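PDB 2OJH: uncharacterized protein Atu1656 from Agrobacterium tumefaciens, which is of unknown function but is a putative TolB-family protein with a six-bladed beta-propeller fold. Local coordinates for residues I24-I29 / G283-Y288; G140-Y145 / S157-S162; K230-S235 / G272-P277. All blocks are in the same frame, centred on the assembly; numbering follows the deposited sequence.

Contact 1. Residues I24-I29 / G283-Y288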
ATOM      1  N   ILE A  24      -8.492 -10.815  -8.167  1.00 34.78           N
ATOM      2  CA  ILE A  24      -8.058  -9.440  -8.359  1.00 35.17           C
ATOM      3  C   ILE A  24      -9.283  -8.661  -8.891  1.00 35.81           C
ATOM      4  O   ILE A  24      -9.861  -9.009  -9.932  1.00 34.95           O
ATOM      5  CB  ILE A  24      -6.824  -9.339  -9.326  1.00 35.95           C
ATOM      6  CG1 ILE A  24      -5.584 -10.076  -8.760  1.00 36.11           C
ATOM      7  CG2 ILE A  24      -6.413  -7.883  -9.483  1.00 34.89           C
ATOM      8  CD1 ILE A  24      -5.643 -11.553  -8.726  1.00 40.21           C
ATOM      9  N   GLU A  25      -9.690  -7.646  -8.139  1.00 35.13           N
ATOM     10  CA  GLU A  25     -10.959  -6.958  -8.378  1.00 35.31           C
ATOM     11  C   GLU A  25     -10.822  -5.439  -8.355  1.00 35.58           C
ATOM     12  O   GLU A  25      -9.867  -4.912  -7.806  1.00 34.97           O
ATOM     13  CB  GLU A  25     -11.966  -7.426  -7.335  1.00 35.71           C
ATOM     14  CG  GLU A  25     -12.303  -8.924  -7.463  1.00 34.61           C
ATOM     15  CD  GLU A  25     -13.297  -9.438  -6.429  1.00 35.97           C
ATOM     16  OE1 GLU A  25     -13.861  -8.635  -5.665  1.00 35.74           O
ATOM     17  OE2 GLU A  25     -13.519 -10.676  -6.391  1.00 33.70           O
ATOM     18  N   ILE A  26     -11.796  -4.733  -8.931  1.00 34.98           N
ATOM     19  CA  ILE A  26     -11.812  -3.273  -8.912  1.00 35.57           C
ATOM     20  C   ILE A  26     -13.174  -2.830  -8.437  1.00 34.94           C
ATOM     21  O   ILE A  26     -14.174  -3.453  -8.790  1.00 35.56           O
ATOM     22  CB  ILE A  26     -11.580  -2.755 -10.334  1.00 35.71           C
ATOM     23  CG1 ILE A  26     -10.103  -2.941 -10.714  1.00 36.26           C
ATOM     24  CG2 ILE A  26     -12.065  -1.311 -10.470  1.00 37.71           C
ATOM     25  CD1 ILE A  26      -9.893  -2.846 -12.257  1.00 38.52           C
ATOM     26  N   PHE A  27     -13.218  -1.806  -7.586  1.00 34.32           N
ATOM     27  CA  PHE A  27     -14.483  -1.270  -7.109  1.00 34.35           C
ATOM     28  C   PHE A  27     -14.492   0.203  -7.494  1.00 34.44           C
ATOM     29  O   PHE A  27     -13.499   0.934  -7.279  1.00 34.25           O
ATOM     30  CB  PHE A  27     -14.577  -1.403  -5.603  1.00 33.78           C
ATOM     31  CG  PHE A  27     -15.898  -0.971  -5.019  1.00 35.57           C
ATOM     32  CD1 PHE A  27     -16.981  -1.821  -5.035  1.00 35.47           C
ATOM     33  CD2 PHE A  27     -16.033   0.286  -4.413  1.00 35.86           C
ATOM     34  CE1 PHE A  27     -18.232  -1.427  -4.488  1.00 37.19           C
ATOM     35  CE2 PHE A  27     -17.229   0.688  -3.865  1.00 35.72           C
ATOM     36  CZ  PHE A  27     -18.347  -0.175  -3.890  1.00 35.31           C
ATOM     37  N   ASN A  28     -15.613   0.622  -8.069  1.00 34.66           N
ATOM     38  CA  ASN A  28     -15.796   2.004  -8.463  1.00 34.58           C
ATOM     39  C   ASN A  28     -16.597   2.669  -7.355  1.00 34.73           C
ATOM     40  O   ASN A  28     -17.731   2.288  -7.091  1.00 35.72           O
ATOM     41  CB  ASN A  28     -16.499   2.087  -9.827  1.00 34.29           C
ATOM     42  CG  ASN A  28     -16.703   3.531 -10.301  1.00 34.24           C
ATOM     43  OD1 ASN A  28     -17.215   4.365  -9.561  1.00 34.10           O
ATOM     44  ND2 ASN A  28     -16.310   3.821 -11.550  1.00 32.92           N
ATOM     45  N   ILE A  29     -16.002   3.655  -6.685  1.00 34.31           N
ATOM     46  CA  ILE A  29     -16.687   4.307  -5.581  1.00 33.82           C
ATOM     47  C   ILE A  29     -17.774   5.304  -6.001  1.00 34.35           C
ATOM     48  O   ILE A  29     -18.594   5.702  -5.175  1.00 33.87           O
ATOM     49  CB  ILE A  29     -15.701   4.999  -4.591  1.00 34.20           C
ATOM     50  CG1 ILE A  29     -14.976   6.188  -5.253  1.00 33.59           C
ATOM     51  CG2 ILE A  29     -14.710   3.976  -3.978  1.00 33.30           C
ATOM     52  CD1 ILE A  29     -14.471   7.270  -4.192  1.00 33.58           C
ATOM     53  N   GLY A 283      -9.100   8.418  -9.624  1.00 38.56           N
ATOM     54  CA  GLY A 283      -9.672   8.567  -8.274  1.00 37.63           C
ATOM     55  C   GLY A 283     -11.106   8.074  -8.085  1.00 37.68           C
ATOM     56  O   GLY A 283     -11.707   8.303  -7.024  1.00 37.09           O
ATOM     57  N   ASP A 284     -11.652   7.355  -9.069  1.00 36.45           N
ATOM     58  CA  ASP A 284     -13.026   6.842  -8.961  1.00 36.93           C
ATOM     59  C   ASP A 284     -13.069   5.367  -8.614  1.00 36.86           C
ATOM     60  O   ASP A 284     -14.116   4.859  -8.199  1.00 36.87           O
ATOM     61  CB  ASP A 284     -13.786   7.054 -10.267  1.00 37.33           C
ATOM     62  CG  ASP A 284     -13.896   8.534 -10.628  1.00 39.04           C
ATOM     63  OD1 ASP A 284     -14.025   9.376  -9.708  1.00 39.78           O
ATOM     64  OD2 ASP A 284     -13.849   8.830 -11.820  1.00 41.85           O
ATOM     65  N   GLU A 285     -11.935   4.696  -8.774  1.00 35.35           N
ATOM     66  CA  GLU A 285     -11.895   3.243  -8.602  1.00 37.40           C
ATOM     67  C   GLU A 285     -10.627   2.848  -7.888  1.00 36.57           C
ATOM     68  O   GLU A 285      -9.599   3.522  -8.027  1.00 35.86           O
ATOM     69  CB  GLU A 285     -11.920   2.519  -9.959  1.00 36.20           C
ATOM     70  CG  GLU A 285     -13.099   2.887 -10.808  1.00 39.83           C
ATOM     71  CD  GLU A 285     -13.158   2.162 -12.144  1.00 40.69           C
ATOM     72  OE1 GLU A 285     -12.115   1.967 -12.794  1.00 42.29           O
ATOM     73  OE2 GLU A 285     -14.285   1.841 -12.549  1.00 46.36           O
ATOM     74  N   PHE A 286     -10.701   1.772  -7.115  1.00 35.14           N
ATOM     75  CA  PHE A 286      -9.470   1.193  -6.573  1.00 34.59           C
ATOM     76  C   PHE A 286      -9.394  -0.319  -6.833  1.00 34.65           C
ATOM     77  O   PHE A 286     -10.440  -0.991  -6.949  1.00 34.40           O
ATOM     78  CB  PHE A 286      -9.340   1.543  -5.079  1.00 34.39           C
ATOM     79  CG  PHE A 286     -10.437   0.978  -4.234  1.00 32.42           C
ATOM     80  CD1 PHE A 286     -10.345  -0.327  -3.794  1.00 34.17           C
ATOM     81  CD2 PHE A 286     -11.540   1.761  -3.853  1.00 34.26           C
ATOM     82  CE1 PHE A 286     -11.333  -0.893  -3.024  1.00 30.39           C
ATOM     83  CE2 PHE A 286     -12.556   1.211  -3.059  1.00 35.45           C
ATOM     84  CZ  PHE A 286     -12.459  -0.107  -2.641  1.00 31.87           C
ATOM     85  N   ALA A 287      -8.163  -0.852  -6.918  1.00 33.58           N
ATOM     86  CA  ALA A 287      -7.918  -2.279  -7.061  1.00 34.22           C
ATOM     87  C   ALA A 287      -7.676  -2.904  -5.674  1.00 34.75           C
ATOM     88  O   ALA A 287      -7.192  -2.229  -4.758  1.00 34.53           O
ATOM     89  CB  ALA A 287      -6.689  -2.526  -8.008  1.00 33.82           C
ATOM     90  N   TYR A 288      -8.056  -4.174  -5.533  1.00 34.98           N
ATOM     91  CA  TYR A 288      -7.915  -4.927  -4.278  1.00 34.51           C
ATOM     92  C   TYR A 288      -7.945  -6.437  -4.583  1.00 34.91           C
ATOM     93  O   TYR A 288      -8.317  -6.847  -5.697  1.00 34.34           O
ATOM     94  CB  TYR A 288      -9.012  -4.523  -3.268  1.00 35.65           C
ATOM     95  CG  TYR A 288     -10.402  -4.914  -3.715  1.00 36.94           C
ATOM     96  CD1 TYR A 288     -11.107  -4.131  -4.640  1.00 36.34           C
ATOM     97  CD2 TYR A 288     -11.008  -6.091  -3.231  1.00 34.97           C
ATOM     98  CE1 TYR A 288     -12.384  -4.520  -5.088  1.00 36.44           C
ATOM     99  CE2 TYR A 288     -12.270  -6.485  -3.671  1.00 34.25           C
ATOM    100  CZ  TYR A 288     -12.954  -5.680  -4.581  1.00 35.40           C
ATOM    101  OH  TYR A 288     -14.173  -6.067  -5.035  1.00 35.33           O
TER

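Contact 2. Residues G140-Y145 / S157-S162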
ATOM      1  N   GLY A 140       6.719  13.302  -7.084  1.00 41.23           N
ATOM      2  CA  GLY A 140       7.653  12.238  -7.459  1.00 40.63           C
ATOM      3  C   GLY A 140       9.052  12.270  -6.852  1.00 40.55           C
ATOM      4  O   GLY A 140       9.845  11.352  -7.076  1.00 40.84           O
ATOM      5  N   LYS A 141       9.367  13.314  -6.091  1.00 40.08           N
ATOM      6  CA  LYS A 141      10.734  13.527  -5.616  1.00 39.83           C
ATOM      7  C   LYS A 141      11.061  12.764  -4.324  1.00 38.78           C
ATOM      8  O   LYS A 141      12.228  12.577  -3.973  1.00 38.09           O
ATOM      9  CB  LYS A 141      10.996  15.024  -5.423  1.00 40.38           C
ATOM     10  CG  LYS A 141      10.818  15.872  -6.676  1.00 42.58           C
ATOM     11  CD  LYS A 141      11.346  17.281  -6.406  1.00 49.24           C
ATOM     12  CE  LYS A 141      11.265  18.187  -7.633  1.00 52.62           C
ATOM     13  NZ  LYS A 141       9.851  18.565  -7.974  1.00 56.30           N
ATOM     14  N   SER A 142      10.030  12.310  -3.617  1.00 38.52           N
ATOM     15  CA  SER A 142      10.244  11.693  -2.312  1.00 38.36           C
ATOM     16  C   SER A 142       9.342  10.470  -2.171  1.00 37.94           C
ATOM     17  O   SER A 142       8.397  10.312  -2.932  1.00 38.36           O
ATOM     18  CB  SER A 142       9.896  12.683  -1.198  1.00 38.05           C
ATOM     19  OG  SER A 142      10.780  13.781  -1.197  1.00 41.47           O
ATOM     20  N   PHE A 143       9.666   9.586  -1.233  1.00 37.89           N
ATOM     21  CA  PHE A 143       8.733   8.512  -0.888  1.00 37.70           C
ATOM     22  C   PHE A 143       8.677   8.306   0.609  1.00 37.73           C
ATOM     23  O   PHE A 143       9.544   8.764   1.361  1.00 38.73           O
ATOM     24  CB  PHE A 143       9.053   7.206  -1.624  1.00 37.89           C
ATOM     25  CG  PHE A 143      10.431   6.630  -1.310  1.00 38.98           C
ATOM     26  CD1 PHE A 143      10.641   5.862  -0.173  1.00 40.60           C
ATOM     27  CD2 PHE A 143      11.511   6.860  -2.174  1.00 40.51           C
ATOM     28  CE1 PHE A 143      11.902   5.328   0.124  1.00 39.40           C
ATOM     29  CE2 PHE A 143      12.778   6.329  -1.880  1.00 39.28           C
ATOM     30  CZ  PHE A 143      12.965   5.563  -0.730  1.00 37.46           C
ATOM     31  N   THR A 144       7.629   7.639   1.063  1.00 38.11           N
ATOM     32  CA  THR A 144       7.452   7.434   2.481  1.00 37.55           C
ATOM     33  C   THR A 144       7.413   5.933   2.770  1.00 38.13           C
ATOM     34  O   THR A 144       7.066   5.127   1.879  1.00 37.53           O
ATOM     35  CB  THR A 144       6.188   8.170   2.970  1.00 38.57           C
ATOM     36  OG1 THR A 144       6.089   8.086   4.396  1.00 38.36           O
ATOM     37  CG2 THR A 144       4.922   7.579   2.328  1.00 37.28           C
ATOM     38  N   TYR A 145       7.729   5.545   4.011  1.00 38.08           N
ATOM     39  CA  TYR A 145       7.866   4.124   4.339  1.00 37.87           C
ATOM     40  C   TYR A 145       7.809   3.841   5.815  1.00 37.59           C
ATOM     41  O   TYR A 145       7.915   4.760   6.659  1.00 38.08           O
ATOM     42  CB  TYR A 145       9.173   3.551   3.760  1.00 37.51           C
ATOM     43  CG  TYR A 145      10.481   4.239   4.151  1.00 38.75           C
ATOM     44  CD1 TYR A 145      10.872   5.448   3.554  1.00 36.69           C
ATOM     45  CD2 TYR A 145      11.363   3.640   5.052  1.00 37.96           C
ATOM     46  CE1 TYR A 145      12.064   6.066   3.903  1.00 38.78           C
ATOM     47  CE2 TYR A 145      12.564   4.240   5.389  1.00 37.58           C
ATOM     48  CZ  TYR A 145      12.915   5.464   4.806  1.00 38.58           C
ATOM     49  OH  TYR A 145      14.127   6.068   5.108  1.00 38.88           O
ATOM     50  N   SER A 157      10.459   9.420   5.604  1.00 37.58           N
ATOM     51  CA  SER A 157      10.416   9.759   4.206  1.00 37.74           C
ATOM     52  C   SER A 157      11.848   9.915   3.703  1.00 38.12           C
ATOM     53  O   SER A 157      12.774  10.125   4.491  1.00 38.66           O
ATOM     54  CB  SER A 157       9.604  11.036   3.977  1.00 37.96           C
ATOM     55  OG  SER A 157      10.228  12.136   4.604  1.00 38.35           O
HETATM   56  N   MSE A 158      12.042   9.762   2.407  1.00 38.98           N
HETATM   57  CA  MSE A 158      13.368   9.938   1.843  1.00 40.92           C
HETATM   58  C   MSE A 158      13.252  10.779   0.607  1.00 40.70           C
HETATM   59  O   MSE A 158      12.309  10.630  -0.160  1.00 39.96           O
HETATM   60  CB  MSE A 158      14.024   8.588   1.524  1.00 40.11           C
HETATM   61  CG  MSE A 158      15.300   8.688   0.668  1.00 43.02           C
HETATM   62 SE   MSE A 158      16.304   7.029   0.714  0.80 46.63          SE
HETATM   63  CE  MSE A 158      16.620   6.861   2.615  1.00 44.39           C
ATOM     64  N   ASP A 159      14.218  11.673   0.437  1.00 41.63           N
ATOM     65  CA  ASP A 159      14.409  12.406  -0.792  1.00 42.90           C
ATOM     66  C   ASP A 159      15.242  11.520  -1.725  1.00 43.22           C
ATOM     67  O   ASP A 159      16.365  11.134  -1.405  1.00 43.35           O
ATOM     68  CB  ASP A 159      15.105  13.740  -0.468  1.00 43.15           C
ATOM     69  CG  ASP A 159      15.420  14.554  -1.707  1.00 45.74           C
ATOM     70  OD1 ASP A 159      16.440  14.254  -2.371  1.00 47.70           O
ATOM     71  OD2 ASP A 159      14.648  15.493  -2.012  1.00 48.32           O
ATOM     72  N   ILE A 160      14.677  11.189  -2.874  1.00 43.71           N
ATOM     73  CA  ILE A 160      15.304  10.256  -3.811  1.00 44.11           C
ATOM     74  C   ILE A 160      16.675  10.704  -4.346  1.00 44.34           C
ATOM     75  O   ILE A 160      17.606   9.887  -4.422  1.00 44.57           O
ATOM     76  CB  ILE A 160      14.344   9.925  -4.969  1.00 44.05           C
ATOM     77  CG1 ILE A 160      13.129   9.166  -4.439  1.00 44.25           C
ATOM     78  CG2 ILE A 160      15.017   9.089  -6.029  1.00 45.54           C
ATOM     79  CD1 ILE A 160      12.047   9.088  -5.463  1.00 45.91           C
ATOM     80  N   ASP A 161      16.794  11.985  -4.681  0.50 44.10           N
ATOM     81  CA  ASP A 161      18.035  12.532  -5.216  0.50 44.11           C
ATOM     82  C   ASP A 161      19.176  12.634  -4.195  0.50 44.09           C
ATOM     83  O   ASP A 161      20.340  12.464  -4.560  0.50 44.28           O
ATOM     84  CB  ASP A 161      17.774  13.880  -5.892  0.50 43.83           C
ATOM     85  CG  ASP A 161      17.146  13.735  -7.275  0.50 44.15           C
ATOM     86  OD1 ASP A 161      17.110  12.609  -7.825  0.50 44.55           O
ATOM     87  OD2 ASP A 161      16.689  14.759  -7.825  0.50 44.36           O
ATOM     88  N   SER A 162      18.849  12.893  -2.928  1.00 43.94           N
ATOM     89  CA  SER A 162      19.880  13.066  -1.886  1.00 43.89           C
ATOM     90  C   SER A 162      20.139  11.808  -1.052  1.00 43.78           C
ATOM     91  O   SER A 162      21.230  11.635  -0.487  1.00 44.02           O
ATOM     92  CB  SER A 162      19.549  14.242  -0.963  1.00 43.85           C
ATOM     93  OG  SER A 162      18.540  13.880  -0.033  1.00 43.00           O
TER
HETATM   94  O   HOH W   1      14.273  13.784  -5.109  1.00 51.00           O

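Contact 3. Residues K230-S235 / G272-P277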
ATOM      1  N   LYS A 230     -11.447  11.279  -0.585  1.00 36.40           N
ATOM      2  CA  LYS A 230     -11.736  10.010   0.098  1.00 36.42           C
ATOM      3  C   LYS A 230     -10.470   9.258   0.453  1.00 36.13           C
ATOM      4  O   LYS A 230      -9.424   9.376  -0.210  1.00 36.63           O
ATOM      5  CB  LYS A 230     -12.608   9.093  -0.795  1.00 36.12           C
ATOM      6  CG  LYS A 230     -14.047   9.563  -1.098  1.00 36.79           C
ATOM      7  CD  LYS A 230     -14.904   9.572   0.154  1.00 35.36           C
ATOM      8  CE  LYS A 230     -16.358   9.938  -0.174  1.00 37.33           C
ATOM      9  NZ  LYS A 230     -17.181  10.251   1.044  1.00 37.98           N
ATOM     10  N   VAL A 231     -10.592   8.462   1.508  1.00 36.23           N
ATOM     11  CA  VAL A 231      -9.567   7.508   1.916  1.00 35.11           C
ATOM     12  C   VAL A 231     -10.228   6.129   2.022  1.00 35.40           C
ATOM     13  O   VAL A 231     -11.256   5.980   2.721  1.00 34.45           O
ATOM     14  CB  VAL A 231      -8.998   7.901   3.330  1.00 34.91           C
ATOM     15  CG1 VAL A 231      -8.059   6.815   3.882  1.00 34.23           C
ATOM     16  CG2 VAL A 231      -8.292   9.287   3.266  1.00 31.44           C
ATOM     17  N   VAL A 232      -9.608   5.130   1.388  1.00 34.87           N
ATOM     18  CA  VAL A 232     -10.043   3.725   1.516  1.00 34.99           C
ATOM     19  C   VAL A 232      -9.079   3.016   2.492  1.00 35.01           C
ATOM     20  O   VAL A 232      -7.894   3.364   2.579  1.00 35.15           O
ATOM     21  CB  VAL A 232     -10.087   3.012   0.100  1.00 35.27           C
ATOM     22  CG1 VAL A 232      -8.701   2.841  -0.466  1.00 34.78           C
ATOM     23  CG2 VAL A 232     -10.799   1.661   0.158  1.00 35.69           C
ATOM     24  N   PHE A 233      -9.573   2.030   3.229  1.00 34.26           N
ATOM     25  CA  PHE A 233      -8.751   1.353   4.219  1.00 34.40           C
ATOM     26  C   PHE A 233      -9.478   0.075   4.621  1.00 34.31           C
ATOM     27  O   PHE A 233     -10.609  -0.147   4.188  1.00 33.18           O
ATOM     28  CB  PHE A 233      -8.417   2.263   5.429  1.00 34.53           C
ATOM     29  CG  PHE A 233      -9.619   2.669   6.269  1.00 35.14           C
ATOM     30  CD1 PHE A 233     -10.407   3.734   5.881  1.00 35.43           C
ATOM     31  CD2 PHE A 233      -9.897   2.035   7.474  1.00 34.83           C
ATOM     32  CE1 PHE A 233     -11.500   4.134   6.664  1.00 34.70           C
ATOM     33  CE2 PHE A 233     -11.017   2.415   8.252  1.00 33.24           C
ATOM     34  CZ  PHE A 233     -11.799   3.451   7.838  1.00 32.66           C
ATOM     35  N   VAL A 234      -8.797  -0.795   5.362  1.00 34.14           N
ATOM     36  CA  VAL A 234      -9.395  -2.045   5.841  1.00 34.50           C
ATOM     37  C   VAL A 234      -9.577  -1.977   7.358  1.00 35.00           C
ATOM     38  O   VAL A 234      -8.678  -1.516   8.049  1.00 35.38           O
ATOM     39  CB  VAL A 234      -8.489  -3.224   5.537  1.00 35.58           C
ATOM     40  CG1 VAL A 234      -8.993  -4.512   6.197  1.00 31.64           C
ATOM     41  CG2 VAL A 234      -8.346  -3.430   4.015  1.00 34.28           C
ATOM     42  N   SER A 235     -10.699  -2.480   7.870  1.00 35.11           N
ATOM     43  CA  SER A 235     -10.951  -2.609   9.320  1.00 36.02           C
ATOM     44  C   SER A 235     -11.009  -4.084   9.723  1.00 35.44           C
ATOM     45  O   SER A 235     -11.859  -4.830   9.227  1.00 35.05           O
ATOM     46  CB  SER A 235     -12.282  -1.956   9.714  1.00 36.77           C
ATOM     47  OG  SER A 235     -12.148  -0.539   9.794  1.00 39.81           O
ATOM     48  N   GLY A 272      -2.536  -8.587   2.013  1.00 35.93           N
ATOM     49  CA  GLY A 272      -2.573  -8.774   0.553  1.00 34.98           C
ATOM     50  C   GLY A 272      -3.710  -8.022  -0.149  1.00 35.54           C
ATOM     51  O   GLY A 272      -3.599  -7.669  -1.341  1.00 35.03           O
ATOM     52  N   THR A 273      -4.806  -7.787   0.569  1.00 34.42           N
ATOM     53  CA  THR A 273      -5.985  -7.140  -0.012  1.00 34.63           C
ATOM     54  C   THR A 273      -5.603  -5.789  -0.651  1.00 36.14           C
ATOM     55  O   THR A 273      -5.951  -5.519  -1.811  1.00 35.52           O
ATOM     56  CB  THR A 273      -7.127  -7.011   1.051  1.00 35.38           C
ATOM     57  OG1 THR A 273      -7.592  -8.322   1.358  1.00 33.04           O
ATOM     58  CG2 THR A 273      -8.310  -6.199   0.544  1.00 34.61           C
HETATM   59  N   MSE A 274      -4.884  -4.937   0.087  1.00 35.79           N
HETATM   60  CA  MSE A 274      -4.515  -3.618  -0.443  1.00 37.66           C
HETATM   61  C   MSE A 274      -3.306  -3.013   0.283  1.00 37.24           C
HETATM   62  O   MSE A 274      -3.364  -1.854   0.717  1.00 36.40           O
HETATM   63  CB  MSE A 274      -5.710  -2.622  -0.420  1.00 37.04           C
HETATM   64  CG  MSE A 274      -6.227  -2.315   0.940  1.00 39.17           C
HETATM   65 SE   MSE A 274      -7.695  -1.002   0.905  0.80 45.35          SE
HETATM   66  CE  MSE A 274      -8.925  -2.025  -0.273  1.00 38.54           C
ATOM     67  N   ASN A 275      -2.196  -3.755   0.417  1.00 35.23           N
ATOM     68  CA  ASN A 275      -1.109  -3.177   1.240  1.00 37.35           C
ATOM     69  C   ASN A 275      -0.593  -1.872   0.681  1.00 37.44           C
ATOM     70  O   ASN A 275      -0.213  -0.964   1.438  1.00 38.01           O
ATOM     71  CB  ASN A 275       0.087  -4.132   1.408  1.00 36.30           C
ATOM     72  CG  ASN A 275      -0.294  -5.379   2.093  1.00 38.84           C
ATOM     73  OD1 ASN A 275      -0.881  -6.270   1.473  1.00 38.24           O
ATOM     74  ND2 ASN A 275      -0.002  -5.462   3.393  1.00 38.80           N
ATOM     75  N   SER A 276      -0.543  -1.795  -0.641  1.00 37.95           N
ATOM     76  CA  SER A 276       0.143  -0.711  -1.328  1.00 37.42           C
ATOM     77  C   SER A 276      -0.857   0.247  -2.019  1.00 37.08           C
ATOM     78  O   SER A 276      -2.037  -0.114  -2.190  1.00 36.84           O
ATOM     79  CB  SER A 276       1.103  -1.292  -2.355  1.00 39.42           C
ATOM     80  OG  SER A 276       2.218  -1.870  -1.696  1.00 42.17           O
ATOM     81  N   PRO A 277      -0.405   1.460  -2.400  1.00 36.75           N
ATOM     82  CA  PRO A 277      -1.325   2.447  -2.992  1.00 35.63           C
ATOM     83  C   PRO A 277      -2.105   1.873  -4.166  1.00 37.17           C
ATOM     84  O   PRO A 277      -1.502   1.416  -5.150  1.00 34.74           O
ATOM     85  CB  PRO A 277      -0.415   3.587  -3.417  1.00 37.32           C
ATOM     86  CG  PRO A 277       0.791   3.494  -2.534  1.00 35.94           C
ATOM     87  CD  PRO A 277       0.966   1.998  -2.249  1.00 35.59           C
TER

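Contact 1. Residues I24-I29 / G283-Y288
I26 to N28 pair antiparallel with E285 to A287, and E25 pairs with Y288. This is the "velcro" closure of a beta-propeller, with both ends of the chain sharing one blade. F27 and F286 form a hydrogen-bonded pair: F27 N reaches F286 O at 3.0 Å and F286 N reaches F27 O at 2.9 Å. E25 and Y288 repeat the scheme, and I29 N, just past the strand, still finds D284 O at 2.7 Å.

On the face bearing E25, F27, F286 and Y288, rings do the packing. F286 has CG wedged between its backbone N and carbonyl carbon (chi1 63°), which brings its ring face against F27 CB, 4.2 Å from the ring centroid; I29 CG2 meets the edge at F286 CE2. The two phenyl planes are oblique. Y288 bends likewise toward its neighbour strand, and E25 CB sits over its face, 3.8 Å from the centroid. Y288 OH makes a weak hydrogen bond to E25 OE1 (2.7 Å); OE1 also forms a salt bridge with R290, and S23 OG bonds to OE2. F265 meets both F27 and Y288 from the strand 262-267.

The other face carries I26, A287, N28 and E285, with W49 packed against I26, E285 and A287. N28 OD1 accepts from the backbone N of R30 and T31, which steadies the amide while its ND2 gives a hydrogen to E285 OE2 at 3.0 Å, on the anti side and 31° out of the carboxylate plane.

Contact 2. Residues G140-Y145 / S157-S162
The beta hairpin of strands 142-149 and 152-159, the two middle strands of a four-stranded propeller blade, brings F143 opposite M158 as an antiparallel hydrogen-bonded pair. F143 N meets M158 O at 3.0 Å and M158 N meets F143 O at 2.9 Å. S142 with D159 and T144 with S157 form the flanking non-hydrogen-bonded pairs, their side chains on the other face, where Y180 of strand 175-180 packs against S142, T144 and S157.

M158, a selenomethionine, runs alongside F143 and points the same way. Its CB lies over one ring face, offset toward the rim, and SE follows at 3.9 Å from F143 CZ in an oblique Met-aromatic contact. A bend at chi3 (-58°) takes CE away to Y145 OH, 3.6 Å off; that hydroxyl is hydrogen-bonded to E165. I160 crosses the phenyl at about a right angle, CG1 touching the ring edge 3.6 Å from F143 CD2.

Beyond the strand the chain turns, yet I160 N still bonds to K141 O, 3.0 Å away and nearly straight at 166°. A water gives the same carbonyl a second hydrogen and accepts from D161 N. D159 OD1 takes S162 N at 2.8 Å in an Asx motif. Backbone, carboxylate and water-mediated bonds thus hold the turn at the solvent-exposed end, whereas the F143 face coheres through apolar and selenium contacts.

Contact 3. Residues K230-S235 / G272-P277
V232 and V234 meet M274 through apolar contacts alone, and the contact is small, 162 Å² in all, though wholly buried. M274, a selenomethionine, supplies most of the loop's side of the contact. Its CG stands between the backbone N and carbonyl carbon (chi1 63°), the chain then runs straight to SE, and a bend at chi3 (58°) turns CE across the strand direction. V234 CG2 touches CG of M274 at 3.9 Å and SE at 4.0 Å. V232 CG2 meets the farther end, with both SE and CE of M274 4.2 Å away. Between the two valines F233 turns its side chain to the other face, so here SE reaches the backbone itself, 4.2 Å from F233 CA. T273 adds a looser touch, CG2 to V234 CG2 at 4.4 Å.

In the propeller this is packing between neighbouring blades: strand 230-237 belongs to the blade of residues 217-267, and loop 272-277 leads from it into the closing blade. The centre of the contact lies about 7 Å from the centre of the chain, near the middle of the propeller, and M274 also packs on F286 and Y288 of strand 285-291, so its side chain is held between the two blades.

Polar interactions act on the loop rather than across the contact. G272 N donates to N275 OD1 at 2.9 Å, in the carbonyl plane and on a lone pair, which links the N275 side chain back to the start of the loop. Further bonds tie the loop to its surroundings: T273 OG1 to G270 N and V289 O, and N275 OD1 to N88 ND2. M274 O accepts from H223 NE2, a bond from strand 217-224, which is next to strand 230-237 in its sheet.

Overall arrangement
Starting from the N terminus, the chain enters strand 22-28 and must pass through every other blade before 283-288 returns to it; contact 1 thereby shuts the propeller ring. Both other contacts fall within that long circuit. Contact 2 comes first and closes a short loop, a hairpin inside a single blade. Contact 3 opens only after it and joins strand 230-237 to the loop that leads into the closing blade. Contacts 1 and 2 lie on opposite sides of the chain's centre, their own centres 27 Å apart. Contacts 1 and 3 touch directly, with F286 meeting V232 and M274, and I29 meeting K230; contacts 2 and 3 come no nearer than about 8 Å between closest atoms.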